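Local coordinates for uncharacterized GST-like proteinprotein (Pseudomonas syringae pv. tomato, PDB 3IC8) that is of unknown function but has a glutathione S-transferase-like fold with an added C-terminal region, and may bind glutathione, at residues Asp42-Gly48 / Arg288-Ala293; Ala60-Asp65 / Val295-Pro301; Ala106-Phe111 / Thr188-Leu192; Gly170-Leu174 / Trp211-Val215. One frame throughout, in Å; residues are numbered along the deposited sequence.

Interaction 1: Asp42-Gly48 / Arg288-Ala293; sequences DLTALTG and REDNRA
R288 reaches from the end of strand 284-290 to the C-terminal turn of helix 41-47, a helix of the thioredoxin-like N-terminal domain of the GST fold, and grips the carbonyl oxygen of A45. R288 NH1 donates a nearly straight bond to A45 O (3.0 Å), with the oxygen in the guanidinium plane but the donor well above the carbonyl plane; NH2 adds a weak second bond to the same oxygen. G48 lies over one face of the guanidinium, its CA 3.4 Å from R288 NE. The bend of the arginine chain at chi3 (-67°) turns the flat group across the end of the helix, where its positive charge probably complements the partial negative charge at the carbonyl end of the helix. The chain leaves the helix at G48 with positive phi.

R292 binds near the start of the same helix, at D42. R292 NH2 forms a salt bridge with D42 OD1 at 2.8 Å; the carboxylate oxygen lies in the guanidinium plane, yet the nitrogen approaches it from above the carboxylate plane. Between the two arginines sits A45, its CB 3.7 Å from D290 OD2, while L46 CD2 packs against A293 CB at 4.1 Å.

In the next shell, D290 links the R288 guanidinium to the turn that follows the strand. R288 NH2 donates a weak hydrogen bond to D290 OD1 (3.1 Å), part of a salt bridge, and OD2 receives A293 N in an Asx motif. Helix 228-237 closes the region, with I232 touching D42, R292 and A293, and S228 OG is hydrogen-bonded to D42 OD2.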
loop_
_atom_site.group_PDB
_atom_site.type_symbol
_atom_site.label_atom_id
_atom_site.label_comp_id
_atom_site.label_asym_id
_atom_site.label_seq_id
_atom_site.Cartn_x
_atom_site.Cartn_y
_atom_site.Cartn_z
ATOM N N ASP A 42 -39.752 3.389 -10.238
ATOM C CA ASP A 42 -39.364 4.092 -9.045
ATOM C C ASP A 42 -38.386 5.210 -9.348
ATOM O O ASP A 42 -38.414 6.230 -8.713
ATOM C CB ASP A 42 -38.841 3.146 -7.978
ATOM C CG ASP A 42 -39.883 2.165 -7.525
ATOM O OD1 ASP A 42 -40.906 2.075 -8.201
ATOM O OD2 ASP A 42 -39.690 1.482 -6.510
ATOM N N LEU A 43 -37.506 5.020 -10.305
ATOM C CA LEU A 43 -36.641 6.092 -10.715
ATOM C C LEU A 43 -37.336 7.252 -11.391
ATOM O O LEU A 43 -37.156 8.374 -11.002
ATOM C CB LEU A 43 -35.591 5.526 -11.632
ATOM C CG LEU A 43 -34.250 6.197 -11.810
ATOM C CD1 LEU A 43 -34.173 6.785 -13.143
ATOM C CD2 LEU A 43 -33.957 7.197 -10.772
ATOM N N THR A 44 -38.159 6.977 -12.383
ATOM C CA THR A 44 -38.897 8.021 -13.081
ATOM C C THR A 44 -39.969 8.669 -12.243
ATOM O O THR A 44 -40.438 9.723 -12.553
ATOM C CB THR A 44 -39.509 7.535 -14.347
ATOM O OG1 THR A 44 -40.263 6.374 -14.073
ATOM C CG2 THR A 44 -38.454 7.189 -15.321
ATOM N N ALA A 45 -40.320 8.016 -11.158
ATOM C CA ALA A 45 -41.207 8.599 -10.211
ATOM C C ALA A 45 -40.606 9.843 -9.633
ATOM O O ALA A 45 -41.303 10.792 -9.432
ATOM C CB ALA A 45 -41.485 7.639 -9.128
ATOM N N LEU A 46 -39.302 9.841 -9.414
ATOM C CA LEU A 46 -38.590 11.049 -9.068
ATOM C C LEU A 46 -38.124 11.928 -10.218
ATOM O O LEU A 46 -38.355 13.088 -10.221
ATOM C CB LEU A 46 -37.403 10.707 -8.196
ATOM C CG LEU A 46 -37.601 9.697 -7.091
ATOM C CD1 LEU A 46 -36.297 9.183 -6.675
ATOM C CD2 LEU A 46 -38.303 10.274 -5.940
ATOM N N THR A 47 -37.446 11.370 -11.189
ATOM C CA THR A 47 -36.932 12.127 -12.313
ATOM C C THR A 47 -37.919 12.743 -13.280
ATOM O O THR A 47 -37.633 13.745 -13.872
ATOM C CB THR A 47 -35.947 11.343 -13.106
ATOM O OG1 THR A 47 -36.607 10.233 -13.678
ATOM C CG2 THR A 47 -34.863 10.860 -12.220
ATOM N N GLY A 48 -39.072 12.139 -13.459
ATOM C CA GLY A 48 -39.911 12.529 -14.558
ATOM C C GLY A 48 -39.562 11.848 -15.852
ATOM O O GLY A 48 -40.000 12.235 -16.897
ATOM N N ARG A 288 -42.307 19.340 -10.679
ATOM C CA ARG A 288 -43.282 18.406 -11.185
ATOM C C ARG A 288 -43.934 17.701 -10.030
ATOM O O ARG A 288 -43.374 17.624 -8.981
ATOM C CB ARG A 288 -42.642 17.403 -12.121
ATOM C CG ARG A 288 -41.443 16.740 -11.570
ATOM C CD ARG A 288 -40.932 15.710 -12.492
ATOM N NE ARG A 288 -41.843 14.605 -12.630
ATOM C CZ ARG A 288 -41.851 13.551 -11.839
ATOM N NH1 ARG A 288 -40.988 13.449 -10.868
ATOM N NH2 ARG A 288 -42.711 12.590 -12.048
ATOM N N GLU A 289 -45.132 17.188 -10.229
ATOM C CA GLU A 289 -45.839 16.506 -9.168
ATOM C C GLU A 289 -46.069 15.066 -9.554
ATOM O O GLU A 289 -46.578 14.801 -10.600
ATOM C CB GLU A 289 -47.159 17.216 -8.914
ATOM C CG GLU A 289 -48.001 16.640 -7.808
ATOM C CD GLU A 289 -49.097 17.581 -7.354
ATOM O OE1 GLU A 289 -49.415 18.528 -8.089
ATOM O OE2 GLU A 289 -49.639 17.374 -6.259
ATOM N N ASP A 290 -45.649 14.136 -8.723
ATOM C CA ASP A 290 -45.762 12.744 -9.075
ATOM C C ASP A 290 -46.782 12.058 -8.208
ATOM O O ASP A 290 -46.958 12.415 -7.079
ATOM C CB ASP A 290 -44.420 12.033 -8.965
ATOM C CG ASP A 290 -44.473 10.615 -9.456
ATOM O OD1 ASP A 290 -44.452 10.387 -10.664
ATOM O OD2 ASP A 290 -44.550 9.719 -8.624
ATOM N N ASN A 291 -47.465 11.072 -8.760
ATOM C CA ASN A 291 -48.544 10.455 -8.034
ATOM C C ASN A 291 -48.085 9.773 -6.767
ATOM O O ASN A 291 -48.709 9.917 -5.749
ATOM C CB ASN A 291 -49.264 9.459 -8.931
ATOM C CG ASN A 291 -50.341 10.100 -9.775
ATOM O OD1 ASN A 291 -50.829 11.171 -9.471
ATOM N ND2 ASN A 291 -50.719 9.432 -10.843
ATOM N N ARG A 292 -47.034 8.981 -6.838
ATOM C CA ARG A 292 -46.325 8.544 -5.651
ATOM C C ARG A 292 -45.430 9.490 -4.879
ATOM O O ARG A 292 -45.468 9.515 -3.682
ATOM C CB ARG A 292 -45.558 7.277 -5.930
ATOM C CG ARG A 292 -46.406 6.186 -6.434
ATOM C CD ARG A 292 -45.691 5.453 -7.482
ATOM N NE ARG A 292 -44.947 4.367 -6.903
ATOM C CZ ARG A 292 -43.827 3.900 -7.401
ATOM N NH1 ARG A 292 -43.312 4.419 -8.491
ATOM N NH2 ARG A 292 -43.237 2.908 -6.810
ATOM N N ALA A 293 -44.560 10.210 -5.558
ATOM C CA ALA A 293 -43.557 11.010 -4.871
ATOM C C ALA A 293 -43.957 12.413 -4.471
ATOM O O ALA A 293 -43.268 13.049 -3.721
ATOM C CB ALA A 293 -42.297 11.040 -5.650
#

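Interaction 2: Ala60-Asp65 / Val295-Pro301; sequences ADIYCD and VVHVHFP
The imidazole of H299 lies flat against the ring of Y63, in a face-to-face stack with centroids 4.1 Å apart and planes 17° from parallel. CD2 of the histidine stands over the centre of the tyrosine ring, whereas Y63 CE1 falls toward the rim of the smaller ring. H299 is also fixed at its edge: NE2 donates to D61 OD1 (2.8 Å), the oxygen lying in the imidazole plane, so the stack and this bond together restrain the ring's rotation. E283 is hydrogen-bonded to the other nitrogen, ND1. Beneath these side chains, strands 61-63 and 296-300 pair in parallel, bonded from H297 N to A60 O (2.9 Å) onward to C64 N and H299 O; through this pairing the thioredoxin-like sheet of the GST fold continues into the strands of the C-terminal region. On the other face of the sheet, I62 CD1 settles into the fork of V296, 3.8 Å from CG2 and 3.9 Å from CG1. C64 SG fills the notch between V298 CG1 (3.9 Å) and F300 CE1 (3.8 Å), approaching the phenyl ring obliquely. Past the strand ends, the P301 ring rests on D65, at the N-cap of helix 66-76, where OD2 takes a weak hydrogen bond from A67 N.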
loop_
_atom_site.group_PDB
_atom_site.type_symbol
_atom_site.label_atom_id
_atom_site.label_comp_id
_atom_site.label_asym_id
_atom_site.label_seq_id
_atom_site.Cartn_x
_atom_site.Cartn_y
_atom_site.Cartn_z
ATOM N N ALA A 60 -36.686 16.030 -1.720
ATOM C CA ALA A 60 -37.503 16.197 -2.886
ATOM C C ALA A 60 -36.754 16.952 -3.960
ATOM O O ALA A 60 -37.349 17.494 -4.834
ATOM C CB ALA A 60 -38.782 16.881 -2.543
ATOM N N ASP A 61 -35.439 16.978 -3.873
ATOM C CA ASP A 61 -34.611 17.539 -4.917
ATOM C C ASP A 61 -33.830 16.440 -5.596
ATOM O O ASP A 61 -33.160 15.666 -4.966
ATOM C CB ASP A 61 -33.652 18.580 -4.367
ATOM C CG ASP A 61 -34.337 19.839 -3.953
ATOM O OD1 ASP A 61 -34.711 20.625 -4.804
ATOM O OD2 ASP A 61 -34.482 20.050 -2.763
ATOM N N ILE A 62 -33.952 16.385 -6.904
ATOM C CA ILE A 62 -33.339 15.372 -7.695
ATOM C C ILE A 62 -32.330 16.012 -8.604
ATOM O O ILE A 62 -32.634 16.945 -9.281
ATOM C CB ILE A 62 -34.397 14.623 -8.482
ATOM C CG1 ILE A 62 -35.086 13.636 -7.566
ATOM C CG2 ILE A 62 -33.794 13.821 -9.558
ATOM C CD1 ILE A 62 -36.319 14.113 -7.004
ATOM N N TYR A 63 -31.113 15.502 -8.596
ATOM C CA TYR A 63 -30.045 16.065 -9.390
ATOM C C TYR A 63 -29.572 15.104 -10.450
ATOM O O TYR A 63 -29.179 14.019 -10.163
ATOM C CB TYR A 63 -28.888 16.454 -8.493
ATOM C CG TYR A 63 -29.231 17.497 -7.487
ATOM C CD1 TYR A 63 -28.916 18.802 -7.696
ATOM C CD2 TYR A 63 -29.882 17.176 -6.335
ATOM C CE1 TYR A 63 -29.222 19.729 -6.804
ATOM C CE2 TYR A 63 -30.187 18.097 -5.454
ATOM C CZ TYR A 63 -29.857 19.378 -5.685
ATOM O OH TYR A 63 -30.168 20.328 -4.775
ATOM N N CYS A 64 -29.614 15.560 -11.686
ATOM C CA CYS A 64 -29.343 14.776 -12.865
ATOM C C CYS A 64 -28.051 15.197 -13.468
ATOM O O CYS A 64 -27.787 16.343 -13.585
ATOM C CB CYS A 64 -30.418 15.020 -13.905
ATOM S SG CYS A 64 -32.036 14.550 -13.462
ATOM N N ASP A 65 -27.228 14.242 -13.823
ATOM C CA ASP A 65 -25.982 14.521 -14.482
ATOM C C ASP A 65 -24.894 14.642 -13.464
ATOM O O ASP A 65 -24.995 15.414 -12.550
ATOM C CB ASP A 65 -26.067 15.784 -15.311
ATOM C CG ASP A 65 -24.948 15.893 -16.301
ATOM O OD1 ASP A 65 -25.014 15.272 -17.351
ATOM O OD2 ASP A 65 -23.981 16.583 -16.038
ATOM N N VAL A 295 -44.697 16.464 -4.788
ATOM C CA VAL A 295 -44.076 17.572 -5.453
ATOM C C VAL A 295 -42.583 17.450 -5.361
ATOM O O VAL A 295 -42.043 17.201 -4.309
ATOM C CB VAL A 295 -44.480 18.870 -4.839
ATOM C CG1 VAL A 295 -43.732 19.968 -5.471
ATOM C CG2 VAL A 295 -45.926 19.078 -4.998
ATOM N N VAL A 296 -41.930 17.641 -6.489
ATOM C CA VAL A 296 -40.520 17.425 -6.603
ATOM C C VAL A 296 -39.847 18.479 -7.467
ATOM O O VAL A 296 -40.421 18.978 -8.400
ATOM C CB VAL A 296 -40.309 16.064 -7.185
ATOM C CG1 VAL A 296 -39.422 16.120 -8.328
ATOM C CG2 VAL A 296 -39.840 15.132 -6.165
ATOM N N HIS A 297 -38.614 18.806 -7.140
ATOM C CA HIS A 297 -37.829 19.719 -7.935
ATOM C C HIS A 297 -36.723 18.927 -8.590
ATOM O O HIS A 297 -36.028 18.210 -7.924
ATOM C CB HIS A 297 -37.180 20.766 -7.058
ATOM C CG HIS A 297 -38.039 21.945 -6.761
ATOM N ND1 HIS A 297 -39.378 21.986 -7.037
ATOM C CD2 HIS A 297 -37.737 23.129 -6.199
ATOM C CE1 HIS A 297 -39.865 23.146 -6.662
ATOM N NE2 HIS A 297 -38.887 23.859 -6.156
ATOM N N VAL A 298 -36.566 19.077 -9.895
ATOM C CA VAL A 298 -35.547 18.388 -10.652
ATOM C C VAL A 298 -34.547 19.356 -11.260
ATOM O O VAL A 298 -34.911 20.302 -11.890
ATOM C CB VAL A 298 -36.176 17.544 -11.723
ATOM C CG1 VAL A 298 -35.174 16.682 -12.390
ATOM C CG2 VAL A 298 -37.212 16.714 -11.146
ATOM N N HIS A 299 -33.274 19.103 -11.042
ATOM C CA HIS A 299 -32.244 20.033 -11.439
ATOM C C HIS A 299 -31.381 19.540 -12.574
ATOM O O HIS A 299 -30.917 18.439 -12.562
ATOM C CB HIS A 299 -31.359 20.381 -10.266
ATOM C CG HIS A 299 -32.087 20.623 -8.999
ATOM N ND1 HIS A 299 -31.914 21.761 -8.259
ATOM C CD2 HIS A 299 -32.937 19.850 -8.302
ATOM C CE1 HIS A 299 -32.651 21.694 -7.179
ATOM N NE2 HIS A 299 -33.283 20.545 -7.181
ATOM N N PHE A 300 -31.191 20.401 -13.558
ATOM C CA PHE A 300 -30.425 20.108 -14.741
ATOM C C PHE A 300 -29.437 21.194 -14.978
ATOM O O PHE A 300 -29.699 22.312 -14.709
ATOM C CB PHE A 300 -31.305 20.083 -15.959
ATOM C CG PHE A 300 -32.321 19.038 -15.953
ATOM C CD1 PHE A 300 -32.015 17.777 -16.309
ATOM C CD2 PHE A 300 -33.605 19.331 -15.631
ATOM C CE1 PHE A 300 -32.957 16.839 -16.315
ATOM C CE2 PHE A 300 -34.536 18.386 -15.641
ATOM C CZ PHE A 300 -34.217 17.150 -15.994
ATOM N N PRO A 301 -28.302 20.849 -15.525
ATOM C CA PRO A 301 -27.324 21.826 -15.966
ATOM C C PRO A 301 -27.709 22.476 -17.274
ATOM O O PRO A 301 -28.452 21.914 -18.015
ATOM C CB PRO A 301 -26.093 20.974 -16.161
ATOM C CG PRO A 301 -26.573 19.669 -16.379
ATOM C CD PRO A 301 -27.805 19.490 -15.671
#

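Interaction 3: Ala106-Phe111 / Thr188-Leu192; sequences AVSLVF and TLWFL
The carbonyl oxygen of T188 has three neighbours: A106 CB presses on it from the facing helix at 3.4 Å, F191 N donates to it a weak bond of 3.3 Å, and the edge of the F191 ring has it in plane. The remaining contact is apolar. V107 puts CG1 squarely over the centre of the F191 ring in a CH-pi contact, 4.0 Å from the centroid and 7° off the ring normal; this methyl lies anti to the valine carbonyl carbon (chi1 -57°). These residues belong to helices 88-110 and 180-193 of the all-helical C-terminal domain of the GST fold, whose local axes run nearly parallel, 8.8 Å apart. F111, the first residue past the end of its helix, brings CE2 obliquely to F191 CD1 at 4.0 Å, and F14 from the N-terminal domain meets the F191 ring edge-to-face. L192 spreads its two methyls over the neighbouring turns: CD2 lies against A106 CB at 3.8 Å, and CD1 touches both V110 CG2 (3.5 Å) and L109 CB. F201 and W156 extend this apolar layer around L192, whereas M116 of the second subunit packs on V107.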
loop_
_atom_site.group_PDB
_atom_site.type_symbol
_atom_site.label_atom_id
_atom_site.label_comp_id
_atom_site.label_asym_id
_atom_site.label_seq_id
_atom_site.Cartn_x
_atom_site.Cartn_y
_atom_site.Cartn_z
ATOM N N ALA A 106 -11.233 5.617 -24.257
ATOM C CA ALA A 106 -11.054 4.530 -23.327
ATOM C C ALA A 106 -12.058 3.408 -23.505
ATOM O O ALA A 106 -11.710 2.278 -23.451
ATOM C CB ALA A 106 -11.062 5.041 -21.930
ATOM N N VAL A 107 -13.308 3.750 -23.701
ATOM C CA VAL A 107 -14.351 2.786 -23.987
ATOM C C VAL A 107 -14.277 2.059 -25.317
ATOM O O VAL A 107 -14.713 0.952 -25.416
ATOM C CB VAL A 107 -15.741 3.291 -23.645
ATOM C CG1 VAL A 107 -15.782 3.674 -22.238
ATOM C CG2 VAL A 107 -16.116 4.421 -24.477
ATOM N N SER A 108 -13.785 2.721 -26.340
ATOM C CA SER A 108 -13.570 2.080 -27.610
ATOM C C SER A 108 -12.535 1.003 -27.514
ATOM O O SER A 108 -12.664 -0.023 -28.115
ATOM C CB SER A 108 -13.119 3.074 -28.673
ATOM O OG SER A 108 -14.096 4.018 -28.954
ATOM N N LEU A 109 -11.480 1.280 -26.792
ATOM C CA LEU A 109 -10.422 0.349 -26.642
ATOM C C LEU A 109 -10.809 -0.898 -25.922
ATOM O O LEU A 109 -10.429 -1.956 -26.308
ATOM C CB LEU A 109 -9.307 0.998 -25.863
ATOM C CG LEU A 109 -8.387 1.948 -26.580
ATOM C CD1 LEU A 109 -7.408 2.521 -25.642
ATOM C CD2 LEU A 109 -7.703 1.248 -27.654
ATOM N N VAL A 110 -11.502 -0.751 -24.823
ATOM C CA VAL A 110 -11.944 -1.862 -24.040
ATOM C C VAL A 110 -13.020 -2.730 -24.644
ATOM O O VAL A 110 -12.932 -3.937 -24.631
ATOM C CB VAL A 110 -12.449 -1.350 -22.723
ATOM C CG1 VAL A 110 -13.014 -2.439 -21.912
ATOM C CG2 VAL A 110 -11.371 -0.665 -22.004
ATOM N N PHE A 111 -14.065 -2.109 -25.140
ATOM C CA PHE A 111 -15.203 -2.853 -25.596
ATOM C C PHE A 111 -15.097 -3.254 -27.046
ATOM O O PHE A 111 -15.879 -2.871 -27.848
ATOM C CB PHE A 111 -16.470 -2.080 -25.299
ATOM C CG PHE A 111 -16.714 -1.888 -23.855
ATOM C CD1 PHE A 111 -17.006 -2.945 -23.059
ATOM C CD2 PHE A 111 -16.630 -0.658 -23.282
ATOM C CE1 PHE A 111 -17.214 -2.763 -21.748
ATOM C CE2 PHE A 111 -16.850 -0.495 -21.980
ATOM C CZ PHE A 111 -17.132 -1.542 -21.214
ATOM N N THR A 188 -11.817 7.262 -16.806
ATOM C CA THR A 188 -11.530 6.661 -18.096
ATOM C C THR A 188 -10.538 5.525 -18.004
ATOM O O THR A 188 -10.693 4.526 -18.618
ATOM C CB THR A 188 -11.093 7.705 -19.200
ATOM O OG1 THR A 188 -9.703 7.990 -19.129
ATOM C CG2 THR A 188 -11.831 8.952 -19.088
ATOM N N LEU A 189 -9.513 5.706 -17.204
ATOM C CA LEU A 189 -8.480 4.720 -16.998
ATOM C C LEU A 189 -8.956 3.466 -16.301
ATOM O O LEU A 189 -8.403 2.427 -16.450
ATOM C CB LEU A 189 -7.335 5.330 -16.247
ATOM C CG LEU A 189 -6.793 6.536 -16.953
ATOM C CD1 LEU A 189 -5.540 6.921 -16.341
ATOM C CD2 LEU A 189 -6.593 6.269 -18.385
ATOM N N TRP A 190 -9.988 3.617 -15.511
ATOM C CA TRP A 190 -10.565 2.557 -14.749
ATOM C C TRP A 190 -11.104 1.492 -15.689
ATOM O O TRP A 190 -11.029 0.329 -15.410
ATOM C CB TRP A 190 -11.625 3.141 -13.834
ATOM C CG TRP A 190 -12.474 2.197 -13.155
ATOM C CD1 TRP A 190 -13.774 2.036 -13.330
ATOM C CD2 TRP A 190 -12.089 1.294 -12.144
ATOM N NE1 TRP A 190 -14.249 1.080 -12.516
ATOM C CE2 TRP A 190 -13.221 0.602 -11.768
ATOM C CE3 TRP A 190 -10.882 0.993 -11.531
ATOM C CZ2 TRP A 190 -13.197 -0.372 -10.821
ATOM C CZ3 TRP A 190 -10.862 0.035 -10.586
ATOM C CH2 TRP A 190 -12.008 -0.642 -10.237
ATOM N N PHE A 191 -11.633 1.914 -16.822
ATOM C CA PHE A 191 -12.095 0.981 -17.820
ATOM C C PHE A 191 -10.953 0.133 -18.355
ATOM O O PHE A 191 -11.098 -1.040 -18.510
ATOM C CB PHE A 191 -12.791 1.711 -18.972
ATOM C CG PHE A 191 -14.163 2.188 -18.655
ATOM C CD1 PHE A 191 -15.251 1.404 -18.886
ATOM C CD2 PHE A 191 -14.369 3.425 -18.136
ATOM C CE1 PHE A 191 -16.497 1.849 -18.598
ATOM C CE2 PHE A 191 -15.601 3.856 -17.836
ATOM C CZ PHE A 191 -16.667 3.074 -18.067
ATOM N N LEU A 192 -9.819 0.739 -18.629
ATOM C CA LEU A 192 -8.672 0.029 -19.153
ATOM C C LEU A 192 -8.100 -1.001 -18.208
ATOM O O LEU A 192 -7.681 -2.030 -18.621
ATOM C CB LEU A 192 -7.595 0.970 -19.622
ATOM C CG LEU A 192 -7.672 1.764 -20.922
ATOM C CD1 LEU A 192 -8.426 1.177 -22.039
ATOM C CD2 LEU A 192 -8.045 3.147 -20.689
#

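Interaction 4: Gly170-Leu174 / Trp211-Val215; sequences GGDFL and WLDRV
In the C-terminal helical domain of the GST fold, the loop between helices 149-167 and 180-193 is laid against helix 206-216, and the side chains of W211 and R214 receive it. The indole of W211 meets the loop edge-on: D172 O lies in its plane, 3.4 Å from CD1. L174 crosses the indole at about a right angle, with CG 4.0 Å from W211 CZ2 and CD2 over the rim of one face; V215 CG2 of the same helix occupies the opposite face. Beyond the indole, F173 CZ touches the R214 methylene carbon CD at 3.8 Å. At the edge of the same phenyl ring, F173 CE2 lies 4.2 Å from V215 CG2. R214 extends with CG roughly anti to the backbone N (chi1 -154°) and then bends at chi3, which brings one face of the guanidinium to D172 OD1; this oxygen lies over it toward its rim, 3.6 Å from R214 NE. D182, near the start of helix 180-193, accepts hydrogen bonds from both W211 NE1 and L174 N, so one carboxylate oxygen ties the indole to the loop backbone. With no N-H pointing at D172 OD1, the salt bridge is one of charge alone, and its attraction should depend little on the exact orientation of the guanidinium at this partly exposed side of the helix.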
loop_
_atom_site.group_PDB
_atom_site.type_symbol
_atom_site.label_atom_id
_atom_site.label_comp_id
_atom_site.label_asym_id
_atom_site.label_seq_id
_atom_site.Cartn_x
_atom_site.Cartn_y
_atom_site.Cartn_z
ATOM N N GLY A 170 6.417 14.653 -10.157
ATOM C CA GLY A 170 6.100 14.430 -8.774
ATOM C C GLY A 170 4.953 15.182 -8.146
ATOM O O GLY A 170 4.815 15.159 -6.945
ATOM N N GLY A 171 4.135 15.843 -8.949
ATOM C CA GLY A 171 2.929 16.465 -8.457
ATOM C C GLY A 171 1.928 15.417 -8.064
ATOM O O GLY A 171 1.799 14.439 -8.733
ATOM N N ASP A 172 1.250 15.598 -6.956
ATOM C CA ASP A 172 0.315 14.600 -6.512
ATOM C C ASP A 172 -0.881 14.400 -7.431
ATOM O O ASP A 172 -1.301 13.308 -7.666
ATOM C CB ASP A 172 -0.117 14.871 -5.068
ATOM C CG ASP A 172 0.882 14.376 -4.072
ATOM O OD1 ASP A 172 1.424 13.306 -4.279
ATOM O OD2 ASP A 172 1.150 15.056 -3.092
ATOM N N PHE A 173 -1.411 15.495 -7.925
ATOM C CA PHE A 173 -2.632 15.525 -8.679
ATOM C C PHE A 173 -2.500 16.441 -9.877
ATOM O O PHE A 173 -1.503 17.080 -10.045
ATOM C CB PHE A 173 -3.788 15.939 -7.806
ATOM C CG PHE A 173 -4.043 15.017 -6.689
ATOM C CD1 PHE A 173 -3.529 15.260 -5.459
ATOM C CD2 PHE A 173 -4.793 13.912 -6.859
ATOM C CE1 PHE A 173 -3.760 14.427 -4.455
ATOM C CE2 PHE A 173 -5.018 13.087 -5.838
ATOM C CZ PHE A 173 -4.497 13.343 -4.637
ATOM N N LEU A 174 -3.502 16.453 -10.727
ATOM C CA LEU A 174 -3.440 17.155 -11.989
ATOM C C LEU A 174 -3.300 18.659 -11.854
ATOM O O LEU A 174 -2.639 19.284 -12.623
ATOM C CB LEU A 174 -4.636 16.809 -12.871
ATOM C CG LEU A 174 -4.823 15.372 -13.314
ATOM C CD1 LEU A 174 -6.060 15.248 -14.039
ATOM C CD2 LEU A 174 -3.739 14.933 -14.154
ATOM N N TRP A 211 -0.301 7.601 -9.923
ATOM C CA TRP A 211 -1.277 8.642 -9.738
ATOM C C TRP A 211 -2.661 8.077 -9.745
ATOM O O TRP A 211 -3.506 8.505 -8.999
ATOM C CB TRP A 211 -1.147 9.710 -10.827
ATOM C CG TRP A 211 -2.353 10.552 -10.966
ATOM C CD1 TRP A 211 -2.662 11.622 -10.237
ATOM C CD2 TRP A 211 -3.407 10.390 -11.899
ATOM N NE1 TRP A 211 -3.833 12.140 -10.636
ATOM C CE2 TRP A 211 -4.314 11.399 -11.667
ATOM C CE3 TRP A 211 -3.669 9.479 -12.910
ATOM C CZ2 TRP A 211 -5.459 11.521 -12.379
ATOM C CZ3 TRP A 211 -4.797 9.603 -13.603
ATOM C CH2 TRP A 211 -5.684 10.611 -13.347
ATOM N N LEU A 212 -2.892 7.119 -10.615
ATOM C CA LEU A 212 -4.193 6.538 -10.731
ATOM C C LEU A 212 -4.618 5.815 -9.467
ATOM O O LEU A 212 -5.731 5.924 -9.061
ATOM C CB LEU A 212 -4.271 5.645 -11.956
ATOM C CG LEU A 212 -5.533 4.833 -12.112
ATOM C CD1 LEU A 212 -6.720 5.673 -12.267
ATOM C CD2 LEU A 212 -5.427 3.914 -13.223
ATOM N N ASP A 213 -3.706 5.087 -8.855
ATOM C CA ASP A 213 -3.982 4.383 -7.623
ATOM C C ASP A 213 -4.276 5.331 -6.507
ATOM O O ASP A 213 -5.066 5.059 -5.655
ATOM C CB ASP A 213 -2.878 3.419 -7.269
ATOM C CG ASP A 213 -2.819 2.267 -8.197
ATOM O OD1 ASP A 213 -3.826 1.980 -8.830
ATOM O OD2 ASP A 213 -1.764 1.648 -8.326
ATOM N N ARG A 214 -3.622 6.459 -6.519
ATOM C CA ARG A 214 -3.898 7.471 -5.555
ATOM C C ARG A 214 -5.307 8.020 -5.662
ATOM O O ARG A 214 -5.971 8.209 -4.688
ATOM C CB ARG A 214 -2.904 8.588 -5.772
ATOM C CG ARG A 214 -2.607 9.425 -4.598
ATOM C CD ARG A 214 -1.812 10.632 -4.977
ATOM N NE ARG A 214 -0.414 10.334 -5.013
ATOM C CZ ARG A 214 0.363 10.433 -6.073
ATOM N NH1 ARG A 214 -0.104 10.852 -7.229
ATOM N NH2 ARG A 214 1.626 10.108 -5.963
ATOM N N VAL A 215 -5.750 8.302 -6.866
ATOM C CA VAL A 215 -7.083 8.800 -7.102
ATOM C C VAL A 215 -8.178 7.810 -6.761
ATOM O O VAL A 215 -9.195 8.175 -6.275
ATOM C CB VAL A 215 -7.240 9.332 -8.512
ATOM C CG1 VAL A 215 -8.545 9.938 -8.700
ATOM C CG2 VAL A 215 -6.202 10.334 -8.794
#

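In the fold
Interactions 1 and 2 are neighbours, with centres 11 Å apart, and together attach the C-terminal strands to the thioredoxin-like domain: strands 284-290 and 296-300 are adjacent in the sheet, R288 O lies 2.9 Å from V296 N, and L46 CB meets I62 CD1 at 3.8 Å. Interactions 3 and 4 lie in the helical domain, on the other side of the chain's centre, 19 Å apart between centres, yet joined by L189, which packs on W211 and L212. Nearest atoms of interactions 2 and 3 are about 15 Å apart. In GST relatives glutathione binds mainly on the thioredoxin-like domain, at the cleft facing the helical domain; the turn at D65, beside helix 66-76, probably borders the corresponding site here.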